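Local coordinates for kinesin-like protein (PDB 5X3E) that probably hydrolyses ATP and moves along microtubules as a motor of the kinesin-6 family, captured here in its apo state, at residues L142-F150 with V264-F274; C215-E223 with V256-V264. All coordinates share one frame; numbering follows the deposited sequence.

Contacts 1 and 2 share Val264 and lie side by side in the kinesin motor domain, their centres about 13 Å apart. In contact 2, residues 256-264 run alongside strand 213-225. The chain then passes through Val264 into helix 267-281, which packs against helix 141-152 in contact 1. Both helices rest on strand 213-225: Val273 CG1 is 3.7 Å from Val219 CG2, and Phe150 CZ is 3.8 Å from Val217 CB. At the other end Phe274 CE1 lies 3.5 Å from Tyr221 OH. Phe274 is also near, without touching, a probable P-loop, the likely nucleotide site. The sulfates beside both contacts probably come from the crystallisation liquor.

Contact 1 (L142-F150 with V264-F274); sequences LPRTLDVIF and VSSSEEALEVF. With SO4 (sulfate ion), chain F.
Phe150 lays one face of its ring on the peptide that joins Ser266 to Ser267. Ser266 C sits over the middle of the ring, 3.4 Å above its plane, and Ser267 N lies nearer the rim. Val264 O meets the ring edge in its plane. The ring therefore covers the start of helix 267-281. There Ser266 is the N-cap: its OG accepts from Glu269 N at 3.0 Å. One step earlier, Ser265 N donates to Glu269 OE2.

Ser267 OG is turned anti to its own backbone N (chi1 -171°), which carries it across to Asp147. It donates to Asp147 OD1 at 2.6 Å, reaching the oxygen from above the carboxylate plane rather than within it. Asp147 OD1 also forms a salt bridge with Arg199, and OD2 accepts from Glu202 N, so both oxygens of this buried carboxylate are held.

The two helices run roughly antiparallel, at 147°, with axes 9.2 Å apart. They lie on the same face of the central sheet of the kinesin motor domain, a P-loop NTPase fold. Leu146 also touches Ile301 of that sheet.

Leu146 splits its branches between two partners: CD2 meets Ala270 CB at 3.8 Å, while CD1 lies against Leu271 CG. Leu271 CD2 packs on Pro143 CB at 4.0 Å, the two side chains crossing at about a right angle. Further along, Leu142 CD2 stands over the face of Phe274, 4.2 Å from the ring centroid, as a CH-pi contact. Its other branch, CD1, reaches Phe274 CE1 at 3.6 Å.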
loop_
_atom_site.group_PDB
_atom_site.type_symbol
_atom_site.label_atom_id
_atom_site.label_comp_id
_atom_site.label_asym_id
_atom_site.label_seq_id
_atom_site.Cartn_x
_atom_site.Cartn_y
_atom_site.Cartn_z
ATOM N N LEU A 142 0.248 -3.315 7.818
ATOM C CA LEU A 142 0.432 -1.868 7.810
ATOM C C LEU A 142 1.042 -1.358 9.108
ATOM O O LEU A 142 2.083 -0.680 9.045
ATOM C CB LEU A 142 -0.899 -1.190 7.470
ATOM C CG LEU A 142 -0.947 0.319 7.279
ATOM C CD1 LEU A 142 -2.017 0.640 6.243
ATOM C CD2 LEU A 142 -1.236 1.023 8.594
ATOM N N PRO A 143 0.492 -1.647 10.296
ATOM C CA PRO A 143 1.133 -1.124 11.515
ATOM C C PRO A 143 2.524 -1.685 11.738
ATOM O O PRO A 143 3.422 -0.945 12.164
ATOM C CB PRO A 143 0.163 -1.538 12.630
ATOM C CG PRO A 143 -1.128 -1.831 11.935
ATOM C CD PRO A 143 -0.731 -2.403 10.621
ATOM N N ARG A 144 2.737 -2.972 11.441
ATOM C CA ARG A 144 4.075 -3.545 11.565
ATOM C C ARG A 144 5.052 -2.857 10.623
ATOM O O ARG A 144 6.206 -2.605 10.991
ATOM C CB ARG A 144 4.040 -5.050 11.295
ATOM C CG ARG A 144 3.204 -5.846 12.283
ATOM C CD ARG A 144 3.214 -7.325 11.939
ATOM N NE ARG A 144 2.249 -8.068 12.743
ATOM C CZ ARG A 144 2.550 -8.696 13.874
ATOM N NH1 ARG A 144 3.796 -8.681 14.327
ATOM N NH2 ARG A 144 1.608 -9.344 14.547
ATOM N N THR A 145 4.617 -2.577 9.392
ATOM C CA THR A 145 5.461 -1.842 8.458
ATOM C C THR A 145 5.814 -0.465 9.010
ATOM O O THR A 145 6.978 -0.049 8.973
ATOM C CB THR A 145 4.771 -1.720 7.099
ATOM O OG1 THR A 145 4.642 -3.019 6.509
ATOM C CG2 THR A 145 5.597 -0.843 6.180
ATOM N N LEU A 146 4.819 0.263 9.525
ATOM C CA LEU A 146 5.101 1.559 10.134
ATOM C C LEU A 146 6.074 1.423 11.296
ATOM O O LEU A 146 6.991 2.241 11.445
ATOM C CB LEU A 146 3.807 2.220 10.609
ATOM C CG LEU A 146 2.817 2.696 9.549
ATOM C CD1 LEU A 146 1.480 3.050 10.204
ATOM C CD2 LEU A 146 3.398 3.884 8.777
ATOM N N ASP A 147 5.877 0.407 12.141
ATOM C CA ASP A 147 6.796 0.157 13.250
ATOM C C ASP A 147 8.219 -0.039 12.749
ATOM O O ASP A 147 9.151 0.638 13.198
ATOM C CB ASP A 147 6.346 -1.076 14.038
ATOM C CG ASP A 147 5.168 -0.798 14.945
ATOM O OD1 ASP A 147 5.036 0.348 15.424
ATOM O OD2 ASP A 147 4.379 -1.739 15.186
ATOM N N VAL A 148 8.402 -0.966 11.809
ATOM C CA VAL A 148 9.739 -1.331 11.359
ATOM C C VAL A 148 10.415 -0.167 10.643
ATOM O O VAL A 148 11.624 0.052 10.804
ATOM C CB VAL A 148 9.661 -2.589 10.480
ATOM C CG1 VAL A 148 10.983 -2.846 9.802
ATOM C CG2 VAL A 148 9.258 -3.781 11.334
ATOM N N ILE A 149 9.662 0.580 9.827
ATOM C CA ILE A 149 10.220 1.763 9.171
ATOM C C ILE A 149 10.797 2.718 10.208
ATOM O O ILE A 149 11.970 3.103 10.141
ATOM C CB ILE A 149 9.163 2.459 8.290
ATOM C CG1 ILE A 149 8.905 1.657 7.012
ATOM C CG2 ILE A 149 9.593 3.883 7.929
ATOM C CD1 ILE A 149 7.661 2.098 6.276
ATOM N N PHE A 150 9.982 3.107 11.191
ATOM C CA PHE A 150 10.456 4.055 12.194
ATOM C C PHE A 150 11.556 3.464 13.062
ATOM O O PHE A 150 12.403 4.207 13.569
ATOM C CB PHE A 150 9.290 4.534 13.052
ATOM C CG PHE A 150 8.474 5.601 12.400
ATOM C CD1 PHE A 150 8.850 6.929 12.499
ATOM C CD2 PHE A 150 7.350 5.280 11.665
ATOM C CE1 PHE A 150 8.110 7.916 11.892
ATOM C CE2 PHE A 150 6.604 6.263 11.053
ATOM C CZ PHE A 150 6.984 7.585 11.168
ATOM N N VAL A 264 4.522 12.757 9.788
ATOM C CA VAL A 264 4.365 11.933 10.977
ATOM C C VAL A 264 5.749 11.663 11.551
ATOM O O VAL A 264 6.692 11.373 10.804
ATOM C CB VAL A 264 3.616 10.621 10.667
ATOM C CG1 VAL A 264 2.142 10.913 10.455
ATOM C CG2 VAL A 264 4.195 9.942 9.431
ATOM N N SER A 265 5.874 11.789 12.870
ATOM C CA SER A 265 7.148 11.628 13.550
ATOM C C SER A 265 7.327 10.253 14.175
ATOM O O SER A 265 8.433 9.934 14.621
ATOM C CB SER A 265 7.299 12.695 14.641
ATOM O OG SER A 265 7.446 13.980 14.068
ATOM N N SER A 266 6.279 9.435 14.219
ATOM C CA SER A 266 6.382 8.132 14.856
ATOM C C SER A 266 5.355 7.179 14.260
ATOM O O SER A 266 4.362 7.598 13.656
ATOM C CB SER A 266 6.201 8.243 16.375
ATOM O OG SER A 266 4.866 8.577 16.712
ATOM N N SER A 267 5.621 5.880 14.441
ATOM C CA SER A 267 4.664 4.845 14.064
ATOM C C SER A 267 3.315 5.121 14.703
ATOM O O SER A 267 2.262 4.960 14.073
ATOM C CB SER A 267 5.189 3.474 14.491
ATOM O OG SER A 267 4.396 2.432 13.961
ATOM N N GLU A 268 3.340 5.557 15.962
ATOM C CA GLU A 268 2.124 5.923 16.674
ATOM C C GLU A 268 1.384 7.064 15.990
ATOM O O GLU A 268 0.175 6.976 15.752
ATOM C CB GLU A 268 2.491 6.305 18.106
ATOM C CG GLU A 268 1.313 6.704 18.940
ATOM C CD GLU A 268 0.286 5.609 19.054
ATOM O OE1 GLU A 268 0.653 4.414 19.044
ATOM O OE2 GLU A 268 -0.911 5.950 19.155
ATOM N N GLU A 269 2.097 8.140 15.649
ATOM C CA GLU A 269 1.446 9.274 15.003
ATOM C C GLU A 269 0.903 8.887 13.631
ATOM O O GLU A 269 -0.181 9.335 13.237
ATOM C CB GLU A 269 2.422 10.449 14.906
ATOM C CG GLU A 269 1.838 11.702 14.294
ATOM C CD GLU A 269 2.672 12.933 14.587
ATOM O OE1 GLU A 269 2.093 13.955 15.018
ATOM O OE2 GLU A 269 3.905 12.877 14.395
ATOM N N ALA A 270 1.639 8.048 12.897
ATOM C CA ALA A 270 1.187 7.612 11.579
ATOM C C ALA A 270 -0.104 6.817 11.679
ATOM O O ALA A 270 -0.997 6.952 10.834
ATOM C CB ALA A 270 2.276 6.779 10.898
ATOM N N LEU A 271 -0.216 5.974 12.705
ATOM C CA LEU A 271 -1.438 5.210 12.911
ATOM C C LEU A 271 -2.604 6.104 13.303
ATOM O O LEU A 271 -3.749 5.801 12.952
ATOM C CB LEU A 271 -1.210 4.142 13.976
ATOM C CG LEU A 271 -0.502 2.891 13.468
ATOM C CD1 LEU A 271 -0.069 2.009 14.628
ATOM C CD2 LEU A 271 -1.424 2.132 12.528
ATOM N N GLU A 272 -2.348 7.181 14.056
ATOM C CA GLU A 272 -3.413 8.137 14.354
ATOM C C GLU A 272 -3.947 8.772 13.080
ATOM O O GLU A 272 -5.157 8.978 12.936
ATOM C CB GLU A 272 -2.918 9.217 15.316
ATOM C CG GLU A 272 -2.664 8.740 16.741
ATOM C CD GLU A 272 -2.198 9.859 17.664
ATOM O OE1 GLU A 272 -2.153 11.027 17.219
ATOM O OE2 GLU A 272 -1.879 9.568 18.838
ATOM N N VAL A 273 -3.056 9.071 12.138
ATOM C CA VAL A 273 -3.483 9.620 10.859
ATOM C C VAL A 273 -4.252 8.572 10.067
ATOM O O VAL A 273 -5.297 8.870 9.473
ATOM C CB VAL A 273 -2.265 10.159 10.083
ATOM C CG1 VAL A 273 -2.648 10.533 8.667
ATOM C CG2 VAL A 273 -1.697 11.370 10.793
ATOM N N PHE A 274 -3.762 7.328 10.059
ATOM C CA PHE A 274 -4.468 6.260 9.356
ATOM C C PHE A 274 -5.887 6.092 9.886
ATOM O O PHE A 274 -6.831 5.920 9.107
ATOM C CB PHE A 274 -3.687 4.951 9.463
ATOM C CG PHE A 274 -4.431 3.758 8.927
ATOM C CD1 PHE A 274 -4.419 3.471 7.572
ATOM C CD2 PHE A 274 -5.131 2.918 9.778
ATOM C CE1 PHE A 274 -5.098 2.373 7.074
ATOM C CE2 PHE A 274 -5.811 1.820 9.285
ATOM C CZ PHE A 274 -5.794 1.547 7.933
HETATM S S SO4 F . 8.496 17.240 16.140
HETATM O O1 SO4 F . 8.807 17.990 17.350
HETATM O O2 SO4 F . 9.157 15.941 16.169
HETATM O O3 SO4 F . 7.047 17.058 16.064
HETATM O O4 SO4 F . 8.974 17.993 14.986
#

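Contact 2 (C215-E223 with V256-V264); sequences CSVFVTYVE and VDGAKDVEV. With SO4 (sulfate ion), chain C; SO4 (sulfate ion), chain R; SO4 (sulfate ion), chain I; SO4 (sulfate ion), chain U.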
loop_
_atom_site.group_PDB
_atom_site.type_symbol
_atom_site.label_atom_id
_atom_site.label_comp_id
_atom_site.label_asym_id
_atom_site.label_seq_id
_atom_site.Cartn_x
_atom_site.Cartn_y
_atom_site.Cartn_z
ATOM N N CYS A 215 16.126 12.502 7.083
ATOM C CA CYS A 215 14.842 12.047 6.571
ATOM C C CYS A 215 13.676 12.547 7.414
ATOM O O CYS A 215 13.833 13.004 8.549
ATOM C CB CYS A 215 14.791 10.520 6.497
ATOM S SG CYS A 215 14.661 9.735 8.126
ATOM N N SER A 216 12.487 12.412 6.827
ATOM C CA SER A 216 11.209 12.649 7.479
ATOM C C SER A 216 10.172 11.777 6.786
ATOM O O SER A 216 10.315 11.443 5.606
ATOM C CB SER A 216 10.792 14.126 7.417
ATOM O OG SER A 216 9.564 14.321 8.094
ATOM N N VAL A 217 9.124 11.409 7.515
ATOM C CA VAL A 217 8.106 10.503 7.000
ATOM C C VAL A 217 6.819 11.287 6.766
ATOM O O VAL A 217 6.340 12.006 7.654
ATOM C CB VAL A 217 7.868 9.313 7.948
ATOM C CG1 VAL A 217 6.788 8.395 7.385
ATOM C CG2 VAL A 217 9.160 8.535 8.151
ATOM N N PHE A 218 6.270 11.148 5.570
ATOM C CA PHE A 218 4.983 11.717 5.211
ATOM C C PHE A 218 4.076 10.580 4.775
ATOM O O PHE A 218 4.534 9.616 4.158
ATOM C CB PHE A 218 5.123 12.753 4.086
ATOM C CG PHE A 218 5.824 14.020 4.502
ATOM C CD1 PHE A 218 5.095 15.162 4.808
ATOM C CD2 PHE A 218 7.209 14.074 4.581
ATOM C CE1 PHE A 218 5.733 16.334 5.187
ATOM C CE2 PHE A 218 7.853 15.243 4.962
ATOM C CZ PHE A 218 7.116 16.374 5.267
ATOM N N VAL A 219 2.798 10.672 5.111
ATOM C CA VAL A 219 1.825 9.690 4.657
ATOM C C VAL A 219 0.723 10.409 3.899
ATOM O O VAL A 219 0.332 11.528 4.256
ATOM C CB VAL A 219 1.240 8.851 5.819
ATOM C CG1 VAL A 219 2.344 8.085 6.535
ATOM C CG2 VAL A 219 0.474 9.728 6.792
ATOM N N THR A 220 0.250 9.777 2.833
ATOM C CA THR A 220 -0.997 10.154 2.193
ATOM C C THR A 220 -1.939 8.964 2.277
ATOM O O THR A 220 -1.505 7.809 2.179
ATOM C CB THR A 220 -0.803 10.575 0.722
ATOM O OG1 THR A 220 -0.200 9.509 -0.021
ATOM C CG2 THR A 220 0.091 11.791 0.638
ATOM N N TYR A 221 -3.216 9.241 2.515
ATOM C CA TYR A 221 -4.234 8.200 2.556
ATOM C C TYR A 221 -5.330 8.579 1.575
ATOM O O TYR A 221 -5.987 9.613 1.741
ATOM C CB TYR A 221 -4.799 8.012 3.965
ATOM C CG TYR A 221 -5.520 6.693 4.153
ATOM C CD1 TYR A 221 -5.512 5.726 3.151
ATOM C CD2 TYR A 221 -6.204 6.410 5.332
ATOM C CE1 TYR A 221 -6.166 4.513 3.314
ATOM C CE2 TYR A 221 -6.861 5.196 5.508
ATOM C CZ TYR A 221 -6.838 4.251 4.495
ATOM O OH TYR A 221 -7.486 3.045 4.658
ATOM N N VAL A 222 -5.520 7.748 0.559
ATOM C CA VAL A 222 -6.361 8.069 -0.584
ATOM C C VAL A 222 -7.313 6.911 -0.850
ATOM O O VAL A 222 -6.956 5.743 -0.661
ATOM C CB VAL A 222 -5.497 8.385 -1.824
ATOM C CG1 VAL A 222 -6.347 8.537 -3.003
ATOM C CG2 VAL A 222 -4.777 9.704 -1.628
ATOM N N GLU A 223 -8.534 7.233 -1.272
ATOM C CA GLU A 223 -9.548 6.232 -1.573
ATOM C C GLU A 223 -9.987 6.375 -3.022
ATOM O O GLU A 223 -10.252 7.487 -3.488
ATOM C CB GLU A 223 -10.756 6.377 -0.640
ATOM C CG GLU A 223 -11.878 5.392 -0.901
ATOM C CD GLU A 223 -13.112 5.697 -0.078
ATOM O OE1 GLU A 223 -13.439 6.895 0.068
ATOM O OE2 GLU A 223 -13.750 4.747 0.427
ATOM N N VAL A 256 -1.722 12.167 -6.538
ATOM C CA VAL A 256 -3.066 12.713 -6.398
ATOM C C VAL A 256 -2.916 14.213 -6.165
ATOM O O VAL A 256 -2.326 14.635 -5.163
ATOM C CB VAL A 256 -3.837 12.025 -5.258
ATOM C CG1 VAL A 256 -5.210 12.637 -5.095
ATOM C CG2 VAL A 256 -3.957 10.518 -5.508
ATOM N N ASP A 257 -3.457 15.007 -7.096
ATOM C CA ASP A 257 -3.179 16.443 -7.183
ATOM C C ASP A 257 -3.369 17.167 -5.851
ATOM O O ASP A 257 -2.416 17.713 -5.285
ATOM C CB ASP A 257 -4.062 17.057 -8.280
ATOM C CG ASP A 257 -3.742 18.515 -8.556
ATOM O OD1 ASP A 257 -2.830 19.072 -7.915
ATOM O OD2 ASP A 257 -4.378 19.099 -9.454
ATOM N N GLY A 258 -4.587 17.195 -5.333
ATOM C CA GLY A 258 -4.827 17.901 -4.090
ATOM C C GLY A 258 -4.738 17.091 -2.814
ATOM O O GLY A 258 -5.164 17.585 -1.765
ATOM N N ALA A 259 -4.196 15.876 -2.863
ATOM C CA ALA A 259 -4.076 15.067 -1.656
ATOM C C ALA A 259 -3.042 15.643 -0.702
ATOM O O ALA A 259 -2.015 16.184 -1.120
ATOM C CB ALA A 259 -3.701 13.629 -2.008
ATOM N N LYS A 260 -3.326 15.505 0.589
ATOM C CA LYS A 260 -2.534 16.092 1.657
ATOM C C LYS A 260 -1.415 15.136 2.067
ATOM O O LYS A 260 -1.670 13.969 2.376
ATOM C CB LYS A 260 -3.443 16.403 2.846
ATOM C CG LYS A 260 -2.909 17.422 3.819
ATOM C CD LYS A 260 -3.909 17.665 4.937
ATOM C CE LYS A 260 -3.301 18.485 6.063
ATOM N NZ LYS A 260 -4.268 18.649 7.183
ATOM N N ASP A 261 -0.177 15.627 2.047
ATOM C CA ASP A 261 0.969 14.882 2.562
ATOM C C ASP A 261 1.134 15.263 4.028
ATOM O O ASP A 261 1.468 16.413 4.344
ATOM C CB ASP A 261 2.237 15.194 1.770
ATOM C CG ASP A 261 2.197 14.667 0.351
ATOM O OD1 ASP A 261 1.677 15.369 -0.540
ATOM O OD2 ASP A 261 2.710 13.554 0.123
ATOM N N VAL A 262 0.892 14.307 4.921
ATOM C CA VAL A 262 0.846 14.559 6.358
ATOM C C VAL A 262 2.140 14.059 6.987
ATOM O O VAL A 262 2.469 12.869 6.891
ATOM C CB VAL A 262 -0.374 13.886 7.007
ATOM C CG1 VAL A 262 -0.361 14.109 8.508
ATOM C CG2 VAL A 262 -1.675 14.406 6.388
ATOM N N GLU A 263 2.867 14.962 7.639
ATOM C CA GLU A 263 4.122 14.600 8.279
ATOM C C GLU A 263 3.852 13.888 9.592
ATOM O O GLU A 263 3.041 14.345 10.404
ATOM C CB GLU A 263 4.993 15.829 8.517
ATOM C CG GLU A 263 6.397 15.475 8.974
ATOM C CD GLU A 263 7.322 16.667 8.969
ATOM O OE1 GLU A 263 8.549 16.457 8.877
ATOM O OE2 GLU A 263 6.824 17.812 9.043
ATOM N N VAL A 264 4.522 12.757 9.788
ATOM C CA VAL A 264 4.365 11.933 10.977
ATOM C C VAL A 264 5.749 11.663 11.551
ATOM O O VAL A 264 6.692 11.373 10.804
ATOM C CB VAL A 264 3.616 10.621 10.667
ATOM C CG1 VAL A 264 2.142 10.913 10.455
ATOM C CG2 VAL A 264 4.195 9.942 9.431
HETATM S S SO4 C . -0.108 11.046 -3.431
HETATM O O1 SO4 C . 1.297 11.399 -3.641
HETATM O O2 SO4 C . -0.203 9.686 -2.907
HETATM O O3 SO4 C . -0.821 11.110 -4.699
HETATM O O4 SO4 C . -0.719 11.980 -2.496
HETATM S S SO4 R . -0.318 19.551 1.468
HETATM O O1 SO4 R . 0.167 19.752 2.833
HETATM O O2 SO4 R . 0.183 18.278 0.954
HETATM O O3 SO4 R . -1.779 19.547 1.460
HETATM O O4 SO4 R . 0.157 20.640 0.614
HETATM S S SO4 I . 1.472 18.393 8.014
HETATM O O1 SO4 I . 2.252 19.388 8.745
HETATM O O2 SO4 I . 1.558 17.117 8.715
HETATM O O3 SO4 I . 0.075 18.818 7.964
HETATM O O4 SO4 I . 2.003 18.255 6.657
HETATM S S SO4 U . -4.513 15.654 9.403
HETATM O O1 SO4 U . -3.967 15.893 10.737
HETATM O O2 SO4 U . -4.631 14.215 9.176
HETATM O O3 SO4 U . -5.828 16.282 9.284
HETATM O O4 SO4 U . -3.618 16.233 8.406
HETATM O O HOH W 1 -3.560 11.992 1.865
#
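Strand 215-223 pairs antiparallel with strand 262-264, and the two short segments run well off a straight antiparallel course, with 134° between their directions. Val219 and Val262 form a hydrogen-bonded pair: Val219 N donates to Val262 O at 2.8 Å, and Val262 N returns a bond to Val219 O at 2.9 Å. Val264 N adds a nearly straight bond to Val217 O.

Phe218 and Glu263 form the non-hydrogen-bonded pair between these bonds. Glu263 CG passes over one face of the Phe218 ring, 4.1 Å from its centroid, as a CH-pi contact. The extended glutamate carries its carboxylate past the ring, the two planes only 16° apart, to Ser216. Ser216 OG donates to Glu263 OE1, though the exact length of this bond is doubtful. OE2 accepts from Cys160 N. At the ring edge, in its plane, lies Asp261 O.

Thr220 and Asp261 lie side by side and point the same way, with Thr220 CG2 3.2 Å from Asp261 OD2. That oxygen makes a salt bridge with Lys302. Thr220 OG1, set between its backbone N and carbonyl carbon (chi1 58°), donates to O2 of the chain C sulfate at 2.9 Å. A water links Tyr221 N to Lys260 O where direct pairing has ended. Beyond it, a type I turn from Val256 to Ala259 folds back, and Val222 CG1 meets Val256 CG2 tip to tip at 4.0 Å.

The pairing belongs to the central mixed sheet of the motor domain: strand 296-307 flanks the other edge of segment 215-223, with backbone bonds from Phe218 to Lys302 and Thr220 to Thr300. Val219 and Val262 face Val273 of helix 267-281, while Phe218 turns to Phe162 and Pro164 of strand 162-165.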